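Local coordinates for 3-hexulose-6-phosphate synthase (PDB 3AJX), which is a magnesium-containing TIM-barrel enzyme of the orotidine 5'-phosphate decarboxylase/HUMPS family, with two subunits in its assembly, at residues E39-S42 against V43-A46; F145-N148 against G149-A152; G85-D88 against D89-A93. The protein carries 1 engineered substitution. All blocks are in the same frame, centred on the assembly; numbering follows the deposited sequence.

Interaction 1 (E39-S42 against V43-A46); sequences EGLS and VITA
Ile-44 and Leu-41 meet at the turn that leads from helix 33-39 into helix 42-50 on the outside of a TIM barrel, a worked example of a helix start in which backbone carbonyls take the first amides while two branched side chains pack alongside. Followed from its root, Ile-44 starts with CB 3.2 Å from Leu-41 O. CG1, set beside its own backbone N (chi1 -65°), remains 3.8 Å from that same Leu-41 O. The extended second torsion then carries CD1 to within 3.8 Å of Leu-41 CD2. The two chains run side by side and point the same way, and it is their end methyls that touch. Beyond the turn, Ile-44 rests on Val-56 and Ala-58 of strand 55-62, which joins the helix start to the barrel wall.

The backbone closes the turn. Leu-41 O takes a bent bond from Ile-44 N at 2.9 Å and a weak one from Thr-45 N. One residue on, Ala-46 N reaches Ser-42 O at 3.0 Å. Thr-45 OG1 is hydrogen-bonded to Ala-76 O, and Glu-39 OE2 to Thr-12 N. Gly-40 leaves the preceding helix with positive phi (88°), a conformation that favours glycine. Its carbonyl oxygen faces the new helix: Val-43 N makes a weak bond to Gly-40 O at 3.3 Å, and Val-43 CG1 lies 3.3 Å from Gly-40 O as well.

Interaction 2 (F145-N148 against G149-A152); sequences FDLN and GLLA
Leu-147 and Leu-150 supply the closest apolar side-chain contact of this helix start, their CD1 atoms 3.8 Å apart and the two chains crossing at about a right angle. Leu-147 projects its CG opposite the backbone N (chi1 -178°), which brings its branch back over the turn that follows. Phe-145 adds an edge contact: Leu-150 CD1 lies near the ring plane, 4.4 Å from Phe-145 CZ. A looser approach, 4.5 Å between Leu-147 CG and Leu-151 CG, extends the apolar patch, and both of these leucines also touch Val-163 of strand 161-164.

Among the polar interactions, the backbone bonds are those of a regular first turn. Leu-151 N meets Leu-147 O at 3.3 Å, and Ala-152 N binds Asn-148 O at 2.9 Å. Leu-147 O also accepts a weak bond from Leu-150 N.

The capping bond belongs to Asp-146. Asn-148 N gives a nearly straight bond (169°) of 2.9 Å to Asp-146 OD2, arriving from above the carboxylate plane. A weak bond of 3.3 Å from Asn-148 ND2 to Asp-146 OD1 adds a side-chain tie to the backbone one and may help to limit the rotation of the carboxylate. An aspartate bound to the amide two residues ahead forms an Asx turn, here leading into helix 148-157, the outer helix of a beta-alpha-beta crossover between barrel strands 130-134 and 161-164.

Interaction 3 (G85-D88 against D89-A93); sequences GSAD and DSTIA
Asp-88 grips Ser-90 twice through one carboxylate oxygen, as the N-cap of helix 89-102 in a TIM barrel. Ser-90 OG donates to Asp-88 OD2 at 2.6 Å, and Ser-90 N donates to the same OD2 at 3.0 Å. The two donors come from opposite faces of the carboxylate plane, both on its anti side, so OD2 is held between them. A first torsion that turns CG away from the backbone N (chi1 -167°) swings the carboxylate forward over the opening turn, and its charge is probably favourable at a helix N-terminus. The bond to Ser-90 N also closes an Asx turn.

In the backbone, Asp-88 O receives two donors from different directions: Thr-91 N from above the carbonyl plane at 2.9 Å, and Ile-92 N within it at 3.2 Å. Ala-87 CB packs against Thr-91 CG2 at 3.9 Å, an apolar contact beside the polar cap.

Two waters complete this layer. One accepts from Asp-88 N at 2.9 Å and donates to Thr-91 OG1 at 2.7 Å. The other accepts from Asp-89 N at 3.0 Å and makes a weak bond to Asp-88 OD1.

Farther out, the second subunit takes part: Lys-142 of that chain forms a salt bridge with Asp-88 OD2, and Asp-138 of that chain is hydrogen-bonded to Thr-91 OG1. Within the chain, Arg-119 spans the two segments, its NH2 in a salt bridge with Asp-89 OD1 and its NE hydrogen-bonded to Gly-85 O.

The three contacts are helix starts spaced round the outer ring of one eight-stranded parallel barrel. Along the chain they come in the order interaction 1, interaction 3, interaction 2, leading into helices 42-50, 89-102 and 148-157. Interactions 1 and 2 lie on opposite sides of the chain's centre, their centres about 32 Å apart; interaction 3 is about 24 Å from each, centre to centre. None touches another. Interactions 1 and 3 both reach the second subunit, whereas no other chain touches interaction 2. Comparable helix starts are thus built in separate places, twice with a capping aspartate and once after a glycine turn, their nearest side chains about 11 to 13 Å from the magnesium ion, which Glu-30 and Asp-59 bind.

Interaction 1 (E39-S42 against V43-A46)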
loop_
_atom_site.group_PDB
_atom_site.type_symbol
_atom_site.label_atom_id
_atom_site.label_comp_id
_atom_site.label_asym_id
_atom_site.label_seq_id
_atom_site.Cartn_x
_atom_site.Cartn_y
_atom_site.Cartn_z
ATOM N N GLU A 39 3.909 10.038 -7.754
ATOM C CA GLU A 39 3.194 11.128 -8.420
ATOM C C GLU A 39 1.773 11.424 -7.954
ATOM O O GLU A 39 1.252 12.511 -8.213
ATOM C CB GLU A 39 3.157 10.843 -9.926
ATOM C CG GLU A 39 4.526 10.725 -10.564
ATOM C CD GLU A 39 5.117 12.074 -10.934
ATOM O OE1 GLU A 39 4.804 13.074 -10.252
ATOM O OE2 GLU A 39 5.903 12.128 -11.898
ATOM N N GLY A 40 1.137 10.472 -7.284
ATOM C CA GLY A 40 -0.231 10.695 -6.859
ATOM C C GLY A 40 -1.157 10.259 -7.980
ATOM O O GLY A 40 -0.693 9.799 -9.026
ATOM N N LEU A 41 -2.460 10.424 -7.775
ATOM C CA LEU A 41 -3.469 10.017 -8.752
ATOM C C LEU A 41 -3.371 10.652 -10.139
ATOM O O LEU A 41 -3.885 10.092 -11.107
ATOM C CB LEU A 41 -4.867 10.269 -8.176
ATOM C CG LEU A 41 -5.198 9.538 -6.870
ATOM C CD1 LEU A 41 -6.574 9.969 -6.385
ATOM C CD2 LEU A 41 -5.151 8.033 -7.087
ATOM N N SER A 42 -2.713 11.804 -10.250
ATOM C CA SER A 42 -2.603 12.468 -11.548
ATOM C C SER A 42 -1.926 11.618 -12.622
ATOM O O SER A 42 -2.175 11.814 -13.809
ATOM C CB SER A 42 -1.870 13.812 -11.414
ATOM O OG SER A 42 -0.553 13.646 -10.926
ATOM N N VAL A 43 -1.079 10.670 -12.226
ATOM C CA VAL A 43 -0.427 9.840 -13.234
ATOM C C VAL A 43 -1.462 8.929 -13.901
ATOM O O VAL A 43 -1.358 8.619 -15.088
ATOM C CB VAL A 43 0.735 8.998 -12.636
ATOM C CG1 VAL A 43 0.211 8.004 -11.615
ATOM C CG2 VAL A 43 1.486 8.286 -13.757
ATOM N N ILE A 44 -2.466 8.512 -13.133
ATOM C CA ILE A 44 -3.534 7.663 -13.649
ATOM C C ILE A 44 -4.333 8.446 -14.686
ATOM O O ILE A 44 -4.623 7.954 -15.777
ATOM C CB ILE A 44 -4.513 7.239 -12.526
ATOM C CG1 ILE A 44 -3.795 6.354 -11.510
ATOM C CG2 ILE A 44 -5.715 6.500 -13.123
ATOM C CD1 ILE A 44 -4.628 6.076 -10.271
ATOM N N THR A 45 -4.684 9.674 -14.329
ATOM C CA THR A 45 -5.463 10.534 -15.204
ATOM C C THR A 45 -4.731 10.836 -16.503
ATOM O O THR A 45 -5.327 10.814 -17.579
ATOM C CB THR A 45 -5.798 11.852 -14.496
ATOM O OG1 THR A 45 -6.399 11.563 -13.227
ATOM C CG2 THR A 45 -6.766 12.677 -15.332
ATOM N N ALA A 46 -3.435 11.104 -16.396
ATOM C CA ALA A 46 -2.623 11.417 -17.569
ATOM C C ALA A 46 -2.532 10.244 -18.539
ATOM O O ALA A 46 -2.655 10.418 -19.751
ATOM C CB ALA A 46 -1.228 11.842 -17.130
#

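Interaction 2 (F145-N148 against G149-A152)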
loop_
_atom_site.group_PDB
_atom_site.type_symbol
_atom_site.label_atom_id
_atom_site.label_comp_id
_atom_site.label_asym_id
_atom_site.label_seq_id
_atom_site.Cartn_x
_atom_site.Cartn_y
_atom_site.Cartn_z
ATOM N N PHE A 145 13.594 -18.985 -6.583
ATOM C CA PHE A 145 12.236 -18.543 -6.889
ATOM C C PHE A 145 11.711 -19.300 -8.100
ATOM O O PHE A 145 12.384 -19.387 -9.128
ATOM C CB PHE A 145 12.179 -17.046 -7.193
ATOM C CG PHE A 145 10.840 -16.598 -7.717
ATOM C CD1 PHE A 145 9.718 -16.612 -6.892
ATOM C CD2 PHE A 145 10.687 -16.232 -9.050
ATOM C CE1 PHE A 145 8.462 -16.270 -7.389
ATOM C CE2 PHE A 145 9.434 -15.888 -9.559
ATOM C CZ PHE A 145 8.321 -15.908 -8.728
ATOM N N ASP A 146 10.501 -19.833 -7.975
ATOM C CA ASP A 146 9.884 -20.589 -9.057
ATOM C C ASP A 146 8.516 -20.018 -9.410
ATOM O O ASP A 146 7.663 -19.839 -8.543
ATOM C CB ASP A 146 9.740 -22.055 -8.647
ATOM C CG ASP A 146 9.236 -22.928 -9.775
ATOM O OD1 ASP A 146 9.016 -24.133 -9.534
ATOM O OD2 ASP A 146 9.063 -22.413 -10.900
ATOM N N LEU A 147 8.316 -19.740 -10.692
ATOM C CA LEU A 147 7.059 -19.189 -11.183
ATOM C C LEU A 147 5.938 -20.227 -11.177
ATOM O O LEU A 147 4.755 -19.878 -11.160
ATOM C CB LEU A 147 7.256 -18.661 -12.603
ATOM C CG LEU A 147 6.061 -18.000 -13.285
ATOM C CD1 LEU A 147 5.715 -16.704 -12.567
ATOM C CD2 LEU A 147 6.395 -17.728 -14.741
ATOM N N ASN A 148 6.307 -21.504 -11.183
ATOM C CA ASN A 148 5.315 -22.575 -11.201
ATOM C C ASN A 148 4.441 -22.624 -9.951
ATOM O O ASN A 148 3.346 -23.187 -9.978
ATOM C CB ASN A 148 6.001 -23.926 -11.418
ATOM C CG ASN A 148 6.744 -23.993 -12.739
ATOM O OD1 ASN A 148 6.211 -23.620 -13.787
ATOM N ND2 ASN A 148 7.981 -24.478 -12.698
ATOM N N GLY A 149 4.920 -22.037 -8.859
ATOM C CA GLY A 149 4.136 -22.017 -7.639
ATOM C C GLY A 149 2.904 -21.153 -7.845
ATOM O O GLY A 149 1.813 -21.476 -7.372
ATOM N N LEU A 150 3.083 -20.045 -8.559
ATOM C CA LEU A 150 1.982 -19.132 -8.845
ATOM C C LEU A 150 1.016 -19.769 -9.836
ATOM O O LEU A 150 -0.199 -19.621 -9.713
ATOM C CB LEU A 150 2.513 -17.819 -9.431
ATOM C CG LEU A 150 3.419 -16.964 -8.544
ATOM C CD1 LEU A 150 3.975 -15.805 -9.357
ATOM C CD2 LEU A 150 2.639 -16.451 -7.337
ATOM N N LEU A 151 1.558 -20.477 -10.822
ATOM C CA LEU A 151 0.725 -21.123 -11.826
ATOM C C LEU A 151 -0.104 -22.236 -11.193
ATOM O O LEU A 151 -1.280 -22.405 -11.521
ATOM C CB LEU A 151 1.589 -21.685 -12.961
ATOM C CG LEU A 151 2.504 -20.674 -13.664
ATOM C CD1 LEU A 151 3.217 -21.341 -14.830
ATOM C CD2 LEU A 151 1.688 -19.494 -14.156
ATOM N N ALA A 152 0.507 -22.987 -10.279
ATOM C CA ALA A 152 -0.190 -24.071 -9.597
ATOM C C ALA A 152 -1.335 -23.503 -8.768
ATOM O O ALA A 152 -2.432 -24.065 -8.733
ATOM C CB ALA A 152 0.780 -24.836 -8.698
#

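Interaction 3 (G85-D88 against D89-A93)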
loop_
_atom_site.group_PDB
_atom_site.type_symbol
_atom_site.label_atom_id
_atom_site.label_comp_id
_atom_site.label_asym_id
_atom_site.label_seq_id
_atom_site.Cartn_x
_atom_site.Cartn_y
_atom_site.Cartn_z
ATOM N N GLY A 85 -5.010 -8.964 -0.885
ATOM C CA GLY A 85 -5.764 -10.094 -0.373
ATOM C C GLY A 85 -5.627 -10.177 1.138
ATOM O O GLY A 85 -6.439 -10.811 1.812
ATOM N N SER A 86 -4.592 -9.535 1.670
ATOM C CA SER A 86 -4.343 -9.523 3.110
ATOM C C SER A 86 -5.264 -8.543 3.834
ATOM O O SER A 86 -5.333 -8.540 5.063
ATOM C CB SER A 86 -2.894 -9.136 3.385
ATOM O OG SER A 86 -2.604 -7.885 2.795
ATOM N N ALA A 87 -5.963 -7.706 3.075
ATOM C CA ALA A 87 -6.874 -6.733 3.664
ATOM C C ALA A 87 -8.094 -7.422 4.259
ATOM O O ALA A 87 -8.418 -8.557 3.909
ATOM C CB ALA A 87 -7.318 -5.724 2.613
ATOM N N ASP A 88 -8.762 -6.732 5.173
ATOM C CA ASP A 88 -9.958 -7.267 5.807
ATOM C C ASP A 88 -11.006 -7.505 4.724
ATOM O O ASP A 88 -11.020 -6.810 3.710
ATOM C CB ASP A 88 -10.497 -6.256 6.819
ATOM C CG ASP A 88 -11.543 -6.850 7.729
ATOM O OD1 ASP A 88 -11.156 -7.553 8.684
ATOM O OD2 ASP A 88 -12.746 -6.623 7.485
ATOM N N ASP A 89 -11.887 -8.480 4.927
ATOM C CA ASP A 89 -12.929 -8.740 3.941
ATOM C C ASP A 89 -13.768 -7.484 3.714
ATOM O O ASP A 89 -14.180 -7.204 2.589
ATOM C CB ASP A 89 -13.846 -9.879 4.402
ATOM C CG ASP A 89 -13.200 -11.245 4.284
ATOM O OD1 ASP A 89 -12.048 -11.335 3.812
ATOM O OD2 ASP A 89 -13.857 -12.237 4.665
ATOM N N SER A 90 -14.022 -6.728 4.780
ATOM C CA SER A 90 -14.832 -5.518 4.671
ATOM C C SER A 90 -14.162 -4.468 3.789
ATOM O O SER A 90 -14.837 -3.662 3.151
ATOM C CB SER A 90 -15.119 -4.934 6.060
ATOM O OG SER A 90 -13.937 -4.468 6.684
ATOM N N THR A 91 -12.833 -4.486 3.747
ATOM C CA THR A 91 -12.083 -3.544 2.926
ATOM C C THR A 91 -12.258 -3.914 1.454
ATOM O O THR A 91 -12.480 -3.052 0.599
ATOM C CB THR A 91 -10.590 -3.576 3.305
ATOM O OG1 THR A 91 -10.440 -3.105 4.650
ATOM C CG2 THR A 91 -9.767 -2.698 2.362
ATOM N N ILE A 92 -12.162 -5.205 1.161
ATOM C CA ILE A 92 -12.337 -5.667 -0.202
ATOM C C ILE A 92 -13.784 -5.416 -0.611
ATOM O O ILE A 92 -14.054 -4.987 -1.731
ATOM C CB ILE A 92 -11.998 -7.168 -0.323
ATOM C CG1 ILE A 92 -10.501 -7.361 -0.054
ATOM C CG2 ILE A 92 -12.378 -7.680 -1.705
ATOM C CD1 ILE A 92 -10.042 -8.806 0.003
ATOM N N ALA A 93 -14.712 -5.670 0.307
ATOM C CA ALA A 93 -16.127 -5.456 0.029
ATOM C C ALA A 93 -16.392 -3.991 -0.316
ATOM O O ALA A 93 -17.188 -3.691 -1.202
ATOM C CB ALA A 93 -16.967 -5.868 1.235
HETATM O O HOH W 1 -8.215 -4.002 5.944
HETATM O O HOH W 2 -11.785 -10.318 7.294
#